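Local atomic coordinates of tail fiber protein (Pseudomonas aeruginosa, PDB entry 6CL6), a protein that forms the trimeric fiber of the R2 pyocin, a contractile injection system, and probably recognises the receptor on the target cell surface. Residues G124-E129 with H172-S177; W149-T154 with A161-V166; Y182-A187 with E191-R196. All coordinates share one frame; numbering follows the deposited sequence. Where two conformers were deposited one is given.

Contact 1 (G124-E129 with H172-S177)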
# COMPACT_ATOMS: atom_id res chain seq x y z
N GLY A 124 -47.95 -19.01 -1.95
CA GLY A 124 -47.91 -17.77 -1.23
C GLY A 124 -46.68 -17.58 -0.35
O GLY A 124 -46.61 -16.62 0.44
N SER A 125 -45.70 -18.45 -0.46
CA SER A 125 -44.57 -18.44 0.45
C SER A 125 -43.26 -18.47 -0.33
O SER A 125 -43.22 -18.69 -1.54
CB SER A 125 -44.63 -19.65 1.40
OG SER A 125 -44.16 -20.83 0.74
N PHE A 126 -42.17 -18.27 0.41
CA PHE A 126 -40.83 -18.57 -0.08
C PHE A 126 -40.64 -20.08 -0.01
O PHE A 126 -40.69 -20.66 1.09
CB PHE A 126 -39.77 -17.84 0.75
CG PHE A 126 -39.59 -16.42 0.37
CD1 PHE A 126 -40.40 -15.44 0.89
CD2 PHE A 126 -38.61 -16.05 -0.55
CE1 PHE A 126 -40.24 -14.12 0.52
CE2 PHE A 126 -38.47 -14.74 -0.92
CZ PHE A 126 -39.29 -13.78 -0.37
N THR A 127 -40.43 -20.72 -1.15
CA THR A 127 -40.51 -22.17 -1.22
C THR A 127 -39.12 -22.78 -1.24
O THR A 127 -38.13 -22.13 -1.57
CB THR A 127 -41.30 -22.61 -2.46
OG1 THR A 127 -40.83 -21.96 -3.64
CG2 THR A 127 -42.79 -22.30 -2.31
N LYS A 128 -39.06 -24.07 -0.86
CA LYS A 128 -37.78 -24.76 -0.83
C LYS A 128 -37.27 -25.11 -2.22
O LYS A 128 -36.05 -25.23 -2.41
CB LYS A 128 -37.91 -25.99 0.06
CG LYS A 128 -37.71 -25.59 1.54
CD LYS A 128 -37.82 -26.76 2.48
CE LYS A 128 -37.40 -26.33 3.88
NZ LYS A 128 -37.51 -27.46 4.83
N GLU A 129 -38.16 -25.21 -3.20
CA GLU A 129 -37.79 -25.22 -4.60
C GLU A 129 -37.86 -23.79 -5.13
O GLU A 129 -38.72 -23.02 -4.73
CB GLU A 129 -38.70 -26.13 -5.42
CG GLU A 129 -38.53 -27.60 -5.07
CD GLU A 129 -39.38 -28.50 -5.96
OE1 GLU A 129 -40.50 -28.09 -6.33
OE2 GLU A 129 -38.91 -29.61 -6.31
N HIS A 172 -32.78 -13.20 -5.48
CA HIS A 172 -33.85 -13.09 -4.50
C HIS A 172 -34.63 -11.80 -4.72
O HIS A 172 -34.04 -10.74 -4.98
CB HIS A 172 -33.35 -13.09 -3.06
CG HIS A 172 -33.17 -14.44 -2.47
ND1 HIS A 172 -32.00 -15.16 -2.60
CD2 HIS A 172 -34.00 -15.21 -1.72
CE1 HIS A 172 -32.12 -16.32 -1.96
NE2 HIS A 172 -33.33 -16.38 -1.44
N VAL A 173 -35.95 -11.88 -4.62
CA VAL A 173 -36.79 -10.70 -4.66
C VAL A 173 -37.61 -10.65 -3.38
O VAL A 173 -38.35 -11.59 -3.07
CB VAL A 173 -37.72 -10.71 -5.88
CG1 VAL A 173 -38.55 -9.42 -5.92
CG2 VAL A 173 -36.96 -10.91 -7.16
N TYR A 174 -37.50 -9.54 -2.65
CA TYR A 174 -38.32 -9.24 -1.49
C TYR A 174 -39.19 -8.04 -1.84
O TYR A 174 -38.80 -6.88 -1.67
CB TYR A 174 -37.47 -8.99 -0.25
CG TYR A 174 -36.43 -10.06 -0.03
CD1 TYR A 174 -36.77 -11.30 0.49
CD2 TYR A 174 -35.10 -9.81 -0.30
CE1 TYR A 174 -35.83 -12.25 0.70
CE2 TYR A 174 -34.15 -10.76 -0.08
CZ TYR A 174 -34.53 -12.00 0.42
OH TYR A 174 -33.60 -12.97 0.67
N ALA A 175 -40.40 -8.34 -2.32
CA ALA A 175 -41.34 -7.31 -2.76
C ALA A 175 -42.09 -6.78 -1.53
O ALA A 175 -43.24 -7.13 -1.24
CB ALA A 175 -42.27 -7.87 -3.83
N ALA A 176 -41.39 -5.93 -0.79
CA ALA A 176 -41.96 -5.40 0.46
C ALA A 176 -43.24 -4.64 0.19
O ALA A 176 -44.25 -4.84 0.87
CB ALA A 176 -40.97 -4.51 1.19
N SER A 177 -43.20 -3.76 -0.80
CA SER A 177 -44.38 -3.03 -1.25
C SER A 177 -44.08 -2.51 -2.65
O SER A 177 -42.95 -2.60 -3.15
CB SER A 177 -44.74 -1.89 -0.30
OG SER A 177 -43.78 -0.86 -0.44
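Phe126 reaches strand 172-177 with the far end of its ring, and that end makes the close contacts. Its CZ lies 3.6 Å from CD1 of Tyr174 and equally close, at 3.6 Å, to the carbonyl O of Val173. Both crowd the same ring atom but from different directions: the carbonyl oxygen at the edge, near the ring plane, the tyrosine obliquely. With chi1 at -80° the phenylalanine ring stands anti to its own carbonyl carbon and is carried across to the strand. Tyr174 has the same choice of first torsion, chi1 -49°, which brings the CD1-CE1 side of its ring round to the phenylalanine although its CB does not point there. The centroids are 5.7 Å apart and the planes make 34°, while the side chains as a whole cross at about a right angle. Tyr174 also packs edge-to-face with His172 of the second subunit. On the loop, Thr127 OG1 donates to Glu129 O at 2.6 Å, bracing the chain just past the phenylalanine. The loop runs between strands 118-119 and 132-133, and strand 169-177, which it meets, lies between strands 147-151 and 180-187 in the sheet.

Contact 2 (W149-T154 with A161-V166). With EDO (1,2-ethanediol), chain K.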
# COMPACT_ATOMS: atom_id res chain seq x y z
N TRP A 149 -35.13 -17.09 -7.76
CA TRP A 149 -34.99 -17.62 -9.11
C TRP A 149 -33.52 -17.90 -9.39
O TRP A 149 -32.62 -17.22 -8.88
CB TRP A 149 -35.55 -16.64 -10.16
CG TRP A 149 -37.00 -16.54 -10.21
CD1 TRP A 149 -37.83 -17.18 -11.08
CD2 TRP A 149 -37.84 -15.73 -9.38
NE1 TRP A 149 -39.13 -16.82 -10.82
CE2 TRP A 149 -39.15 -15.95 -9.77
CE3 TRP A 149 -37.60 -14.84 -8.34
CZ2 TRP A 149 -40.24 -15.31 -9.15
CZ3 TRP A 149 -38.66 -14.22 -7.72
CH2 TRP A 149 -39.97 -14.47 -8.12
N SER A 150 -33.29 -18.88 -10.26
CA SER A 150 -31.96 -19.33 -10.60
C SER A 150 -31.65 -19.05 -12.05
O SER A 150 -32.42 -19.43 -12.94
CB SER A 150 -31.80 -20.84 -10.35
OG SER A 150 -30.49 -21.27 -10.59
N GLN A 151 -30.52 -18.41 -12.30
CA GLN A 151 -29.98 -18.28 -13.65
C GLN A 151 -28.83 -19.26 -13.74
O GLN A 151 -27.76 -19.06 -13.13
CB GLN A 151 -29.52 -16.85 -13.95
CG GLN A 151 -28.83 -16.69 -15.31
CD GLN A 151 -29.71 -17.17 -16.47
OE1 GLN A 151 -29.57 -18.29 -16.96
NE2 GLN A 151 -30.65 -16.33 -16.88
N SER A 152 -29.04 -20.33 -14.48
CA SER A 152 -28.06 -21.40 -14.60
C SER A 152 -27.07 -21.18 -15.72
O SER A 152 -26.16 -21.99 -15.88
CB SER A 152 -28.80 -22.72 -14.76
OG SER A 152 -29.62 -22.95 -13.62
N PHE A 153 -27.21 -20.10 -16.50
CA PHE A 153 -26.38 -19.92 -17.68
C PHE A 153 -25.82 -18.51 -17.72
O PHE A 153 -26.56 -17.54 -17.82
CB PHE A 153 -27.19 -20.20 -18.96
CG PHE A 153 -27.64 -21.61 -19.09
CD1 PHE A 153 -28.84 -22.02 -18.53
CD2 PHE A 153 -26.85 -22.55 -19.77
CE1 PHE A 153 -29.27 -23.33 -18.64
CE2 PHE A 153 -27.26 -23.87 -19.88
CZ PHE A 153 -28.47 -24.26 -19.31
N THR A 154 -24.50 -18.39 -17.66
CA THR A 154 -23.88 -17.09 -17.80
C THR A 154 -24.28 -16.41 -19.11
O THR A 154 -24.51 -15.20 -19.13
CB THR A 154 -22.36 -17.24 -17.68
OG1 THR A 154 -22.03 -17.46 -16.29
CG2 THR A 154 -21.63 -16.02 -18.18
N ALA A 161 -31.00 -8.25 -19.10
CA ALA A 161 -30.80 -6.86 -18.78
C ALA A 161 -30.86 -6.67 -17.28
O ALA A 161 -31.58 -7.40 -16.58
CB ALA A 161 -31.82 -5.95 -19.45
N ASN A 162 -30.05 -5.72 -16.79
CA ASN A 162 -30.02 -5.32 -15.37
C ASN A 162 -29.55 -6.42 -14.44
O ASN A 162 -29.80 -6.37 -13.23
CB ASN A 162 -31.39 -4.77 -14.96
CG ASN A 162 -31.62 -3.36 -15.49
OD1 ASN A 162 -30.93 -2.42 -15.07
ND2 ASN A 162 -32.54 -3.21 -16.42
N TYR A 163 -28.86 -7.41 -14.96
CA TYR A 163 -28.05 -8.29 -14.12
C TYR A 163 -26.88 -7.46 -13.59
O TYR A 163 -26.36 -6.60 -14.31
CB TYR A 163 -27.53 -9.48 -14.90
CG TYR A 163 -28.55 -10.58 -15.20
CD1 TYR A 163 -29.50 -10.40 -16.19
CD2 TYR A 163 -28.53 -11.77 -14.50
CE1 TYR A 163 -30.41 -11.40 -16.48
CE2 TYR A 163 -29.44 -12.79 -14.78
CZ TYR A 163 -30.37 -12.59 -15.78
OH TYR A 163 -31.28 -13.60 -16.08
N PRO A 164 -26.46 -7.67 -12.35
CA PRO A 164 -25.34 -6.88 -11.82
C PRO A 164 -23.99 -7.30 -12.34
O PRO A 164 -23.03 -6.53 -12.26
CB PRO A 164 -25.43 -7.10 -10.30
CG PRO A 164 -26.06 -8.45 -10.15
CD PRO A 164 -27.03 -8.58 -11.34
N ILE A 165 -23.90 -8.51 -12.87
CA ILE A 165 -22.65 -9.09 -13.37
C ILE A 165 -23.08 -10.14 -14.39
O ILE A 165 -24.17 -10.73 -14.27
CB ILE A 165 -21.82 -9.70 -12.21
CG1 ILE A 165 -20.46 -10.18 -12.68
CG2 ILE A 165 -22.61 -10.88 -11.56
CD1 ILE A 165 -19.49 -9.01 -12.94
N VAL A 166 -22.26 -10.34 -15.40
CA VAL A 166 -22.57 -11.38 -16.39
C VAL A 166 -22.10 -12.71 -15.84
O VAL A 166 -20.97 -13.15 -16.10
CB VAL A 166 -21.95 -11.06 -17.75
CG1 VAL A 166 -22.26 -12.16 -18.77
CG2 VAL A 166 -22.48 -9.73 -18.25
C1 EDO K . -22.80 -21.18 -15.80
O1 EDO K . -22.86 -20.59 -17.11
C2 EDO K . -21.94 -22.42 -15.87
O2 EDO K . -20.60 -22.02 -16.21
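Gln151 and Tyr163 face each other with their CA atoms 10.2 Å apart, a gap that side chains alone span. The backbones converge farther along, where the CA atoms of Thr154 and Val166 come to 6.0 Å. Residues 149-151 end strand 147-151, Phe153 takes the N-cap position, and helix 154-159 starts at Thr154; residues 161-166 form the irregular return toward strand 169-177.

The glutamine runs with CG anti to the backbone N (chi1 175°) and then bends at chi2, so that the two side chains cross at about a right angle, amide and ring planes 45° apart. Gln151 NE2 donates to Tyr163 OH over 2.9 Å, with an N-H...O angle of 162° and the oxygen practically in the amide plane. Behind the amide, Gln151 CG touches the ring at Tyr163 CE2, 4.0 Å away. The other end of the amide turns back on its own segment: Phe153 N donates to Gln151 OE1 at 3.0 Å, on a lone pair in the carbonyl plane. Nearer the helix the contact is plain van der Waals packing: Thr154 CG2 lies 3.6 Å from Val166 O and 4.0 Å from Val166 CG1. Thr154 N gives a nearly straight 2.8 Å bond to O1 of an ethanediol, probably from the crystallisation liquor, while its OG1 accepts from Ala168 N.

Both ends of the buried Gln151 amide are thus employed. NE2 also donates to Pro135 O, and OE1 also accepts from Gln156 NE2 of the helix. Four partners, Tyr163, Pro135, Phe153 and Gln156, fix the amide's rotation, so one side chain links the strand end, the helix start and the return loop through directional polar bonds.

Contact 3 (Y182-A187 with E191-R196)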
# COMPACT_ATOMS: atom_id res chain seq x y z
N TYR A 182 -37.02 -5.01 -3.13
CA TYR A 182 -35.60 -5.31 -2.87
C TYR A 182 -35.19 -6.55 -3.67
O TYR A 182 -35.99 -7.50 -3.80
CB TYR A 182 -35.38 -5.53 -1.38
CG TYR A 182 -35.60 -4.31 -0.53
CD1 TYR A 182 -36.86 -3.93 -0.08
CD2 TYR A 182 -34.52 -3.50 -0.17
CE1 TYR A 182 -37.06 -2.81 0.67
CE2 TYR A 182 -34.71 -2.38 0.62
CZ TYR A 182 -35.96 -2.03 1.02
OH TYR A 182 -36.15 -0.91 1.79
N GLN A 183 -33.97 -6.54 -4.18
CA GLN A 183 -33.36 -7.70 -4.83
C GLN A 183 -31.95 -7.92 -4.29
O GLN A 183 -31.23 -6.97 -3.97
CB GLN A 183 -33.30 -7.53 -6.36
CG GLN A 183 -34.64 -7.29 -7.03
CD GLN A 183 -34.54 -7.17 -8.52
OE1 GLN A 183 -33.54 -6.63 -9.04
NE2 GLN A 183 -35.56 -7.67 -9.24
N THR A 184 -31.54 -9.18 -4.27
CA THR A 184 -30.15 -9.58 -4.09
C THR A 184 -29.79 -10.59 -5.17
O THR A 184 -30.66 -11.28 -5.71
CB THR A 184 -29.87 -10.22 -2.73
OG1 THR A 184 -30.51 -11.51 -2.65
CG2 THR A 184 -30.34 -9.33 -1.64
N TYR A 185 -28.49 -10.66 -5.48
CA TYR A 185 -27.96 -11.55 -6.52
C TYR A 185 -26.64 -12.10 -6.03
O TYR A 185 -25.72 -11.33 -5.70
CB TYR A 185 -27.74 -10.83 -7.83
CG TYR A 185 -27.60 -11.74 -9.05
CD1 TYR A 185 -28.74 -12.32 -9.62
CD2 TYR A 185 -26.37 -12.04 -9.60
CE1 TYR A 185 -28.65 -13.16 -10.73
CE2 TYR A 185 -26.26 -12.88 -10.74
CZ TYR A 185 -27.44 -13.43 -11.28
OH TYR A 185 -27.41 -14.27 -12.36
N GLN A 186 -26.56 -13.41 -5.97
CA GLN A 186 -25.35 -14.13 -5.55
C GLN A 186 -24.79 -14.86 -6.77
O GLN A 186 -25.41 -15.79 -7.29
CB GLN A 186 -25.69 -15.08 -4.40
CG GLN A 186 -24.51 -15.94 -3.94
CD GLN A 186 -24.88 -16.90 -2.82
OE1 GLN A 186 -25.97 -16.84 -2.24
NE2 GLN A 186 -23.98 -17.81 -2.54
N ALA A 187 -23.62 -14.44 -7.21
CA ALA A 187 -22.99 -15.05 -8.38
C ALA A 187 -22.55 -16.48 -8.07
O ALA A 187 -22.05 -16.77 -6.99
CB ALA A 187 -21.79 -14.22 -8.81
N GLU A 191 -18.20 -14.35 -7.71
CA GLU A 191 -17.66 -13.10 -8.23
C GLU A 191 -17.96 -11.99 -7.25
O GLU A 191 -17.08 -11.22 -6.89
CB GLU A 191 -18.24 -12.78 -9.61
CG GLU A 191 -17.59 -11.56 -10.27
CD GLU A 191 -18.17 -10.23 -9.80
OE1 GLU A 191 -19.39 -10.17 -9.52
OE2 GLU A 191 -17.42 -9.23 -9.74
N SER A 192 -19.19 -11.90 -6.80
CA SER A 192 -19.57 -11.17 -5.59
C SER A 192 -21.04 -11.42 -5.29
O SER A 192 -21.66 -12.33 -5.85
CB SER A 192 -19.29 -9.67 -5.71
OG SER A 192 -19.32 -9.12 -4.40
N PHE A 193 -21.57 -10.63 -4.36
CA PHE A 193 -22.94 -10.64 -3.85
C PHE A 193 -23.41 -9.21 -3.98
O PHE A 193 -22.67 -8.28 -3.62
CB PHE A 193 -22.95 -11.13 -2.39
CG PHE A 193 -24.33 -11.43 -1.83
CD1 PHE A 193 -25.20 -10.43 -1.47
CD2 PHE A 193 -24.71 -12.76 -1.64
CE1 PHE A 193 -26.47 -10.76 -0.96
CE2 PHE A 193 -25.94 -13.07 -1.11
CZ PHE A 193 -26.81 -12.06 -0.77
N TYR A 194 -24.59 -9.01 -4.59
CA TYR A 194 -25.08 -7.69 -4.96
C TYR A 194 -26.46 -7.42 -4.39
O TYR A 194 -27.25 -8.35 -4.22
CB TYR A 194 -25.23 -7.55 -6.48
CG TYR A 194 -23.92 -7.64 -7.25
CD1 TYR A 194 -23.33 -8.88 -7.52
CD2 TYR A 194 -23.30 -6.52 -7.70
CE1 TYR A 194 -22.17 -8.95 -8.21
CE2 TYR A 194 -22.13 -6.59 -8.41
CZ TYR A 194 -21.57 -7.80 -8.66
OH TYR A 194 -20.38 -7.87 -9.39
N PHE A 195 -26.78 -6.14 -4.18
CA PHE A 195 -28.12 -5.81 -3.74
C PHE A 195 -28.59 -4.46 -4.31
O PHE A 195 -27.79 -3.57 -4.61
CB PHE A 195 -28.22 -5.85 -2.20
CG PHE A 195 -27.27 -4.97 -1.51
CD1 PHE A 195 -25.98 -5.39 -1.23
CD2 PHE A 195 -27.66 -3.69 -1.12
CE1 PHE A 195 -25.07 -4.52 -0.59
CE2 PHE A 195 -26.78 -2.83 -0.47
CZ PHE A 195 -25.47 -3.24 -0.21
N ARG A 196 -29.90 -4.33 -4.48
CA ARG A 196 -30.48 -3.08 -4.93
C ARG A 196 -31.96 -3.05 -4.53
O ARG A 196 -32.52 -4.05 -4.05
CB ARG A 196 -30.32 -2.86 -6.44
CG ARG A 196 -31.26 -3.70 -7.30
CD ARG A 196 -31.15 -3.41 -8.80
NE ARG A 196 -32.06 -4.27 -9.56
CZ ARG A 196 -32.52 -4.01 -10.78
NH1 ARG A 196 -32.15 -2.90 -11.43
NH2 ARG A 196 -33.37 -4.85 -11.37
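Gln183 and Arg196 lie side by side and point the same way, on the sheet face they share with Tyr185 and Tyr194. The guanidinium presents its NE edge to the glutamine: Arg196 NE, at 2.8 Å, and Arg196 NH2, at 2.9 Å, both donate to Gln183 OE1. The oxygen lies almost in the guanidinium plane, but both donors approach it from one face of the amide, whose plane is turned 36° from the guanidinium. Arg196 starts with CG between the backbone N and the carbonyl carbon, chi1 75°, and its extended chain then carries the guanidinium up alongside the glutamine to the height of the amide. Asp141 forms a salt bridge with NH2, while Gln183 NE2 donates to the carbonyls of Leu140 and Met143, so further partners grip both members of the buried pair.

On the opposite face the ring of Phe193 slants across two residues of the other strand. Phe193 CD2 touches Gln186 CB at 3.7 Å and Phe193 CE1 meets Thr184 CB at 3.9 Å, while the carbonyl O of Tyr185 stands over one ring face, offset toward the rim. Back on the Gln183 face, Tyr194 turns its edge to that same carbonyl, and Tyr194 OH donates to the syn lone pair of Glu191 OE1 at 2.5 Å.

Between the two faces, Gln183 with Arg196 and Tyr185 with Tyr194 are hydrogen-bonded pairs, Thr184 with Phe195 and Gln186 with Phe193 non-hydrogen-bonded ones. Ala187 N to Ser192 O, 3.2 Å, adds a bond at the turn end. Short segments at 167°, joined by a brief connection, make an antiparallel beta hairpin of strands 180-187 and 193-199 within the mixed sheet.

Overall arrangement
All three contacts reach one mixed sheet of the elongated chain, two of them through loops that pack against it. Contact 1 spans the longest separation in sequence, contact 2 is nested within the loop it closes, and contact 3 follows both. The centres of contacts 1 and 2 are about 18 Å apart. Contact 3 lies about 15 Å from contact 1 and about 10 Å from contact 2, centre to centre. Strand 169-177 neighbours strand 147-151, Val173 packing on Trp149, and on its other side pairs with strand 180-187 through backbone bonds such as that from Tyr174 N to Tyr182 O. Pro164 of contact 2 packs on Tyr185 and Tyr194 of contact 3. Each contact also touches the third subunit, so the sheet takes part in assembling the trimeric fiber.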